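Local coordinates for VP4 protein (Tellina virus 1, PDB 3P06) that probably acts as the serine protease that cuts the viral polyprotein into its final products, and is captured here as an intramolecular acyl-enzyme, at residues A[25-30]-A[96-101]; A[122-127]-A[139-144]; A[161-164]-A[168-171]. All coordinates share one frame; numbering follows the deposited sequence.

Contact 1: A[25-30]-A[96-101]; sequences GAFMAV and PQLAFN
Phe-27 turns its CG anti to its own carbonyl carbon (chi1 -86°), while Leu-98 holds CG opposite its backbone N (chi1 178°); the leucine side chain runs alongside the ring in the reverse sense, and one of its methyls arrives over the phenyl face. Both residues belong to one mixed beta-sheet of the peptidase S50 fold, Phe-27 on the inner strand 21-31 and Leu-98 on the outermost strand 98-99. Strands 9-18 and 192-193 lie between them in the sheet order. Their CA atoms are nevertheless 9.0 Å apart, which implies that the sheet curls so that its members face one another across an apolar interior. Leu-98 CD1 makes a CH-pi contact, 4.0 Å from the Phe-27 ring centroid and 12° off the normal. Pro-96 comes at Phe-27 from the opposite direction, its CG 3.9 Å from Phe-27 CZ. Ala-192 touches both Phe-27 and Pro-96, and Val-78 and Pro-80 of strand 75-81 also pack on the phenylalanine. Asn-43 ND2 hydrogen-bonds to the Pro-96 carbonyl oxygen; at the ring's edge and in its plane, this Pro-96 O lies 3.8 Å from Phe-27 CZ.

Contact 2: A[122-127]-A[139-144]; sequences MVTGAV and VQKQLL. With SO4 (sulfate ion), chain B.
Thr-124 and Lys-141 meet with no ring or amide plane between them, so there is no face or edge to cover; the group they share is a tetrahedral sulfate ion, probably from the crystallisation liquor. Lys-141 leaves helix 138-149 with its chain extended beyond CG and runs at a slant to Thr-124, just beyond residues 122-123. Its NZ comes to 2.9 Å from Thr-124 OG1, the closest approach between the two segments. The same NZ donates a short hydrogen bond of 2.6 Å to sulfate O4. Thr-124 holds OG1 opposite its backbone N (chi1 -170°), which carries the hydroxyl to the lysine tip and to within 3.2 Å of sulfate O1, although whether its proton goes to that oxygen is not settled. On the methyl branch, Thr-124 CG2 rests 3.7 Å from sulfate O2. The backbone also comes close to the anion, with Gly-125 CA 3.3 Å from sulfate O1. The ion is held further by the backbone N-H groups of Leu-136 and Leu-137. Gly-125 is also joined by a backbone hydrogen bond to Ser-102, the predicted nucleophile, whose side chain touches Lys-141, itself predicted to be an active-site residue. Buried lysine tip, neighbouring serine and a threonine hydroxyl beside the amine together match the catalytic site of a Ser/Lys dyad protease, as expected for the birnavirus VP4 peptidases of family S50.

Contact 3: A[161-164]-A[168-171]; sequences LKVV and QLRQ
Val-164 and Gln-168 run alongside each other with the same heading, whereas Val-163 and Leu-169 meet at a slant; the two pairs join the end of strand 161-162 to the first part of helix 166-173. Gln-168 starts with CG anti to its carbonyl carbon (chi1 -72°) and continues as an extended chain, and this takes its amide back along the connecting turn to the strand's end. There the side-chain oxygen OE1 accepts the backbone N-H of Val-164 at 2.7 Å. The bond is nearly straight, 164° at the hydrogen, and the donor lies almost in line with the amide C=O, at 174°. The CB of Val-164 sits 3.6 Å from the same OE1, so the valine shoulder flanks the bond. On the inner side, both methyls of Val-163 meet Leu-169. CG1 sits 4.0 Å from Leu-169 CA, against the helix backbone, while CG2 comes to 4.2 Å from Leu-169 CD1. Leu-169 continues inward onto Ala-105 and Ala-109 of helix 104-111, and Val-163 also touches Val-172, about one turn further along helix 166-173. At the helix start Gln-168 N is bonded to Thr-165 OG1, so both the backbone and the side chain of this glutamine are engaged near the turn. The chemistry therefore divides by depth: polar bonds, that from the Val-164 N-H among them, hold the exposed glutamine, while apolar methyl packing beneath joins the strand and helix of this short beta-alpha connection.

Contact 1 is wholly buried and apolar, close to the centre of the chain; contact 2 is buried as well but polar, gathered round an anion at the probable catalytic site; contact 3, farthest out, is partly open to solvent and combines a hydrogen bond with methyl packing. Contact 1 joins strands of the large mixed sheet, whereas contacts 2 and 3 each set a helix against an outermost strand, or the residues just after it, of the three-stranded parallel sheet. Contact 2 touches both of the others: Met-122 CE packs 3.7 Å from Ala-26 CB, and Val-123 CG1 lies 3.7 Å from Leu-169 CD1. Contacts 1 and 3 do not touch.

Contact 1: A[25-30]-A[96-101]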
loop_
_atom_site.group_PDB
_atom_site.type_symbol
_atom_site.label_atom_id
_atom_site.label_comp_id
_atom_site.label_asym_id
_atom_site.label_seq_id
_atom_site.Cartn_x
_atom_site.Cartn_y
_atom_site.Cartn_z
ATOM N N GLY A 25 -9.027 5.812 0.889
ATOM C CA GLY A 25 -8.161 5.754 2.051
ATOM C C GLY A 25 -6.761 5.247 1.678
ATOM O O GLY A 25 -6.390 5.221 0.503
ATOM N N ALA A 26 -6.004 4.742 2.661
ATOM C CA ALA A 26 -4.643 4.336 2.389
ATOM C C ALA A 26 -4.290 3.156 3.231
ATOM O O ALA A 26 -4.790 3.019 4.329
ATOM C CB ALA A 26 -3.694 5.485 2.688
ATOM N N PHE A 27 -3.414 2.299 2.693
ATOM C CA PHE A 27 -2.769 1.283 3.505
ATOM C C PHE A 27 -1.309 1.607 3.315
ATOM O O PHE A 27 -0.955 2.404 2.426
ATOM C CB PHE A 27 -3.044 -0.171 2.989
ATOM C CG PHE A 27 -4.331 -0.799 3.507
ATOM C CD1 PHE A 27 -5.539 -0.181 3.347
ATOM C CD2 PHE A 27 -4.293 -2.029 4.209
ATOM C CE1 PHE A 27 -6.749 -0.744 3.838
ATOM C CE2 PHE A 27 -5.499 -2.625 4.720
ATOM C CZ PHE A 27 -6.722 -2.013 4.506
HETATM N N MSE A 28 -0.474 1.012 4.133
HETATM C CA MSE A 28 0.960 1.055 3.894
HETATM C C MSE A 28 1.442 -0.380 3.854
HETATM O O MSE A 28 0.991 -1.223 4.653
HETATM C CB MSE A 28 1.658 1.787 5.065
HETATM C CG MSE A 28 3.155 1.800 4.771
HETATM SE SE MSE A 28 4.289 2.749 6.092
HETATM C CE MSE A 28 3.774 4.500 5.478
ATOM N N ALA A 29 2.303 -0.690 2.898
ATOM C CA ALA A 29 3.013 -1.981 2.917
ATOM C C ALA A 29 4.232 -1.705 3.862
ATOM O O ALA A 29 5.188 -1.030 3.452
ATOM C CB ALA A 29 3.556 -2.330 1.499
ATOM N N VAL A 30 4.181 -2.212 5.092
ATOM C CA VAL A 30 5.175 -1.817 6.080
ATOM C C VAL A 30 6.237 -2.912 6.125
ATOM O O VAL A 30 5.939 -4.125 6.041
ATOM C CB VAL A 30 4.561 -1.719 7.492
ATOM C CG1 VAL A 30 5.680 -1.234 8.581
ATOM C CG2 VAL A 30 3.319 -0.845 7.490
ATOM N N PRO A 96 -10.718 -2.027 7.627
ATOM C CA PRO A 96 -11.485 -2.706 6.562
ATOM C C PRO A 96 -10.738 -3.941 5.998
ATOM O O PRO A 96 -9.501 -4.080 6.054
ATOM C CB PRO A 96 -11.587 -1.639 5.490
ATOM C CG PRO A 96 -10.274 -0.876 5.613
ATOM C CD PRO A 96 -9.986 -0.831 7.136
ATOM N N GLN A 97 -11.510 -4.842 5.429
ATOM C CA GLN A 97 -10.957 -6.032 4.758
ATOM C C GLN A 97 -10.196 -5.564 3.533
ATOM O O GLN A 97 -10.656 -4.648 2.800
ATOM C CB GLN A 97 -12.086 -7.000 4.405
ATOM C CG GLN A 97 -11.568 -8.242 3.673
ATOM C CD GLN A 97 -12.669 -9.242 3.260
ATOM O OE1 GLN A 97 -13.826 -9.062 3.558
ATOM N NE2 GLN A 97 -12.270 -10.300 2.600
ATOM N N LEU A 98 -8.991 -6.099 3.346
ATOM C CA LEU A 98 -8.201 -5.743 2.208
ATOM C C LEU A 98 -8.472 -6.700 1.055
ATOM O O LEU A 98 -8.443 -7.908 1.243
ATOM C CB LEU A 98 -6.714 -5.875 2.559
ATOM C CG LEU A 98 -5.764 -5.570 1.410
ATOM C CD1 LEU A 98 -5.747 -3.995 1.054
ATOM C CD2 LEU A 98 -4.404 -6.021 1.828
ATOM N N ALA A 99 -8.715 -6.167 -0.127
ATOM C CA ALA A 99 -9.097 -6.965 -1.302
ATOM C C ALA A 99 -8.258 -6.599 -2.492
ATOM O O ALA A 99 -7.809 -5.469 -2.593
ATOM C CB ALA A 99 -10.614 -6.759 -1.634
ATOM N N PHE A 100 -8.040 -7.584 -3.385
ATOM C CA PHE A 100 -7.398 -7.419 -4.701
ATOM C C PHE A 100 -5.887 -7.242 -4.583
ATOM O O PHE A 100 -5.325 -7.519 -3.531
ATOM C CB PHE A 100 -8.093 -6.319 -5.494
ATOM C CG PHE A 100 -9.627 -6.302 -5.319
ATOM C CD1 PHE A 100 -10.338 -7.463 -4.970
ATOM C CD2 PHE A 100 -10.338 -5.136 -5.493
ATOM C CE1 PHE A 100 -11.773 -7.441 -4.786
ATOM C CE2 PHE A 100 -11.737 -5.088 -5.339
ATOM C CZ PHE A 100 -12.466 -6.244 -4.973
ATOM N N ASN A 101 -5.214 -6.808 -5.636
ATOM C CA ASN A 101 -3.786 -7.009 -5.693
ATOM C C ASN A 101 -3.027 -5.726 -6.029
ATOM O O ASN A 101 -1.816 -5.752 -6.280
ATOM C CB ASN A 101 -3.454 -8.153 -6.687
ATOM C CG ASN A 101 -3.674 -9.528 -6.069
ATOM O OD1 ASN A 101 -4.815 -9.935 -5.908
ATOM N ND2 ASN A 101 -2.571 -10.249 -5.668
#

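Contact 2: A[122-127]-A[139-144]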
loop_
_atom_site.group_PDB
_atom_site.type_symbol
_atom_site.label_atom_id
_atom_site.label_comp_id
_atom_site.label_asym_id
_atom_site.label_seq_id
_atom_site.Cartn_x
_atom_site.Cartn_y
_atom_site.Cartn_z
HETATM N N MSE A 122 2.762 7.903 -3.121
HETATM C CA MSE A 122 1.931 6.716 -2.951
HETATM C C MSE A 122 2.142 5.873 -4.190
HETATM O O MSE A 122 2.474 6.410 -5.278
HETATM C CB MSE A 122 0.456 7.105 -2.852
HETATM C CG MSE A 122 0.183 7.987 -1.614
HETATM SE SE MSE A 122 -1.797 8.209 -1.498
HETATM C CE MSE A 122 -2.046 6.598 -0.435
ATOM N N VAL A 123 1.934 4.573 -4.057
ATOM C CA VAL A 123 2.176 3.721 -5.215
ATOM C C VAL A 123 1.002 2.758 -5.440
ATOM O O VAL A 123 0.507 2.191 -4.491
ATOM C CB VAL A 123 3.519 2.959 -4.993
ATOM C CG1 VAL A 123 3.710 1.866 -6.054
ATOM C CG2 VAL A 123 4.746 3.977 -4.971
ATOM N N THR A 124 0.538 2.564 -6.663
ATOM C CA THR A 124 -0.543 1.578 -6.886
ATOM C C THR A 124 -0.184 0.688 -8.077
ATOM O O THR A 124 0.346 1.181 -9.094
ATOM C CB THR A 124 -1.986 2.278 -7.112
ATOM O OG1 THR A 124 -3.051 1.301 -7.094
ATOM C CG2 THR A 124 -2.066 2.973 -8.444
ATOM N N GLY A 125 -0.569 -0.588 -7.993
ATOM C CA GLY A 125 -0.548 -1.475 -9.141
ATOM C C GLY A 125 -0.244 -2.911 -8.735
ATOM O O GLY A 125 0.349 -3.152 -7.688
ATOM N N ALA A 126 -0.654 -3.852 -9.576
ATOM C CA ALA A 126 -0.413 -5.251 -9.386
ATOM C C ALA A 126 0.924 -5.540 -10.067
ATOM O O ALA A 126 1.359 -4.774 -10.923
ATOM C CB ALA A 126 -1.543 -6.067 -10.031
ATOM N N VAL A 127 1.582 -6.624 -9.689
ATOM C CA VAL A 127 2.912 -6.932 -10.245
ATOM C C VAL A 127 2.860 -8.295 -10.851
ATOM O O VAL A 127 2.306 -9.222 -10.254
ATOM C CB VAL A 127 4.067 -6.829 -9.178
ATOM C CG1 VAL A 127 5.484 -7.256 -9.762
ATOM C CG2 VAL A 127 4.118 -5.402 -8.565
ATOM N N VAL A 139 -6.801 7.059 -11.970
ATOM C CA VAL A 139 -7.490 8.317 -12.015
ATOM C C VAL A 139 -8.429 8.507 -10.793
ATOM O O VAL A 139 -8.324 9.509 -10.144
ATOM C CB VAL A 139 -8.238 8.478 -13.334
ATOM C CG1 VAL A 139 -9.280 9.594 -13.232
ATOM C CG2 VAL A 139 -7.188 8.811 -14.391
ATOM N N GLN A 140 -9.243 7.507 -10.469
ATOM C CA GLN A 140 -10.079 7.496 -9.264
ATOM C C GLN A 140 -9.267 7.582 -7.950
ATOM O O GLN A 140 -9.736 8.232 -7.001
ATOM C CB GLN A 140 -10.978 6.269 -9.213
ATOM C CG GLN A 140 -11.915 6.162 -10.365
ATOM C CD GLN A 140 -13.246 6.788 -10.055
ATOM O OE1 GLN A 140 -13.333 7.828 -9.368
ATOM N NE2 GLN A 140 -14.319 6.164 -10.574
ATOM N N LYS A 141 -8.073 6.962 -7.914
ATOM C CA LYS A 141 -7.194 7.038 -6.715
ATOM C C LYS A 141 -6.570 8.419 -6.599
ATOM O O LYS A 141 -6.376 8.941 -5.490
ATOM C CB LYS A 141 -6.186 5.875 -6.636
ATOM C CG LYS A 141 -6.954 4.554 -6.418
ATOM C CD LYS A 141 -6.210 3.326 -6.892
ATOM C CE LYS A 141 -6.869 2.097 -6.226
ATOM N NZ LYS A 141 -5.958 1.061 -6.730
ATOM N N GLN A 142 -6.287 9.031 -7.743
ATOM C CA GLN A 142 -5.868 10.421 -7.763
ATOM C C GLN A 142 -6.972 11.287 -7.165
ATOM O O GLN A 142 -6.712 12.108 -6.271
ATOM C CB GLN A 142 -5.507 10.935 -9.206
ATOM C CG GLN A 142 -4.140 10.423 -9.736
ATOM C CD GLN A 142 -2.932 11.161 -9.126
ATOM O OE1 GLN A 142 -2.957 11.576 -7.956
ATOM N NE2 GLN A 142 -1.876 11.268 -9.887
ATOM N N LEU A 143 -8.196 11.107 -7.663
ATOM C CA LEU A 143 -9.309 11.977 -7.263
ATOM C C LEU A 143 -9.708 11.833 -5.833
ATOM O O LEU A 143 -10.088 12.816 -5.193
ATOM C CB LEU A 143 -10.598 11.665 -8.102
ATOM C CG LEU A 143 -10.593 12.197 -9.494
ATOM C CD1 LEU A 143 -11.724 11.519 -10.311
ATOM C CD2 LEU A 143 -10.817 13.665 -9.452
ATOM N N LEU A 144 -9.704 10.608 -5.327
ATOM C CA LEU A 144 -10.282 10.349 -4.015
ATOM C C LEU A 144 -9.248 10.188 -2.936
ATOM O O LEU A 144 -9.597 10.182 -1.765
ATOM C CB LEU A 144 -11.140 9.069 -4.042
ATOM C CG LEU A 144 -12.407 9.213 -4.955
ATOM C CD1 LEU A 144 -13.062 7.849 -5.256
ATOM C CD2 LEU A 144 -13.401 10.259 -4.424
HETATM S S SO4 B . -4.908 0.094 -9.938
HETATM O O1 SO4 B . -3.508 -0.225 -9.813
HETATM O O2 SO4 B . -5.021 1.549 -10.051
HETATM O O3 SO4 B . -5.380 -0.546 -11.148
HETATM O O4 SO4 B . -5.768 -0.389 -8.888
#

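Contact 3: A[161-164]-A[168-171]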
loop_
_atom_site.group_PDB
_atom_site.type_symbol
_atom_site.label_atom_id
_atom_site.label_comp_id
_atom_site.label_asym_id
_atom_site.label_seq_id
_atom_site.Cartn_x
_atom_site.Cartn_y
_atom_site.Cartn_z
ATOM N N LEU A 161 2.553 9.567 -11.738
ATOM C CA LEU A 161 3.973 9.506 -12.080
ATOM C C LEU A 161 4.222 8.118 -12.663
ATOM O O LEU A 161 4.131 7.101 -11.954
ATOM C CB LEU A 161 4.798 9.733 -10.833
ATOM C CG LEU A 161 6.313 9.918 -10.918
ATOM C CD1 LEU A 161 6.854 10.203 -9.499
ATOM C CD2 LEU A 161 6.918 8.646 -11.528
ATOM N N LYS A 162 4.468 8.048 -13.964
ATOM C CA LYS A 162 4.399 6.768 -14.709
ATOM C C LYS A 162 5.594 5.835 -14.494
ATOM O O LYS A 162 6.721 6.223 -14.752
ATOM C CB LYS A 162 4.185 7.015 -16.214
ATOM C CG LYS A 162 3.991 5.690 -16.994
ATOM C CD LYS A 162 3.344 5.841 -18.393
ATOM C CE LYS A 162 2.987 4.443 -18.911
ATOM N NZ LYS A 162 2.311 4.419 -20.221
ATOM N N VAL A 163 5.347 4.600 -14.041
ATOM C CA VAL A 163 6.369 3.595 -13.937
ATOM C C VAL A 163 5.846 2.285 -14.506
ATOM O O VAL A 163 4.713 1.892 -14.254
ATOM C CB VAL A 163 6.865 3.305 -12.456
ATOM C CG1 VAL A 163 7.659 4.476 -11.890
ATOM C CG2 VAL A 163 5.718 2.993 -11.518
ATOM N N VAL A 164 6.711 1.582 -15.230
ATOM C CA VAL A 164 6.295 0.371 -15.883
ATOM C C VAL A 164 6.984 -0.859 -15.279
ATOM O O VAL A 164 6.358 -1.897 -15.117
ATOM C CB VAL A 164 6.508 0.482 -17.414
ATOM C CG1 VAL A 164 6.061 -0.813 -18.098
ATOM C CG2 VAL A 164 5.677 1.662 -17.961
ATOM N N GLN A 168 12.145 0.593 -12.505
ATOM C CA GLN A 168 11.768 2.032 -12.509
ATOM C C GLN A 168 11.111 2.491 -11.210
ATOM O O GLN A 168 11.381 3.589 -10.732
ATOM C CB GLN A 168 10.823 2.389 -13.627
ATOM C CG GLN A 168 11.492 2.396 -14.982
ATOM C CD GLN A 168 10.465 2.214 -16.070
ATOM O OE1 GLN A 168 9.250 2.103 -15.799
ATOM N NE2 GLN A 168 10.923 2.172 -17.290
ATOM N N LEU A 169 10.253 1.647 -10.646
ATOM C CA LEU A 169 9.566 1.993 -9.423
ATOM C C LEU A 169 10.601 2.145 -8.284
ATOM O O LEU A 169 10.517 3.092 -7.481
ATOM C CB LEU A 169 8.545 0.893 -9.096
ATOM C CG LEU A 169 7.846 1.009 -7.744
ATOM C CD1 LEU A 169 7.062 2.273 -7.610
ATOM C CD2 LEU A 169 6.967 -0.179 -7.517
ATOM N N ARG A 170 11.577 1.220 -8.210
ATOM C CA ARG A 170 12.673 1.366 -7.211
ATOM C C ARG A 170 13.429 2.694 -7.287
ATOM O O ARG A 170 13.770 3.268 -6.250
ATOM C CB ARG A 170 13.686 0.213 -7.266
ATOM C CG ARG A 170 13.041 -1.080 -6.918
ATOM C CD ARG A 170 14.052 -2.183 -6.797
ATOM N NE ARG A 170 13.306 -3.420 -6.617
ATOM C CZ ARG A 170 13.181 -4.377 -7.538
ATOM N NH1 ARG A 170 13.803 -4.274 -8.719
ATOM N NH2 ARG A 170 12.459 -5.460 -7.237
ATOM N N GLN A 171 13.707 3.162 -8.502
ATOM C CA GLN A 171 14.431 4.421 -8.698
ATOM C C GLN A 171 13.586 5.604 -8.192
ATOM O O GLN A 171 14.087 6.500 -7.549
ATOM C CB GLN A 171 14.800 4.612 -10.177
ATOM C CG GLN A 171 15.969 3.715 -10.713
ATOM C CD GLN A 171 17.283 3.881 -9.916
ATOM O OE1 GLN A 171 18.094 4.743 -10.214
ATOM N NE2 GLN A 171 17.485 3.029 -8.904
#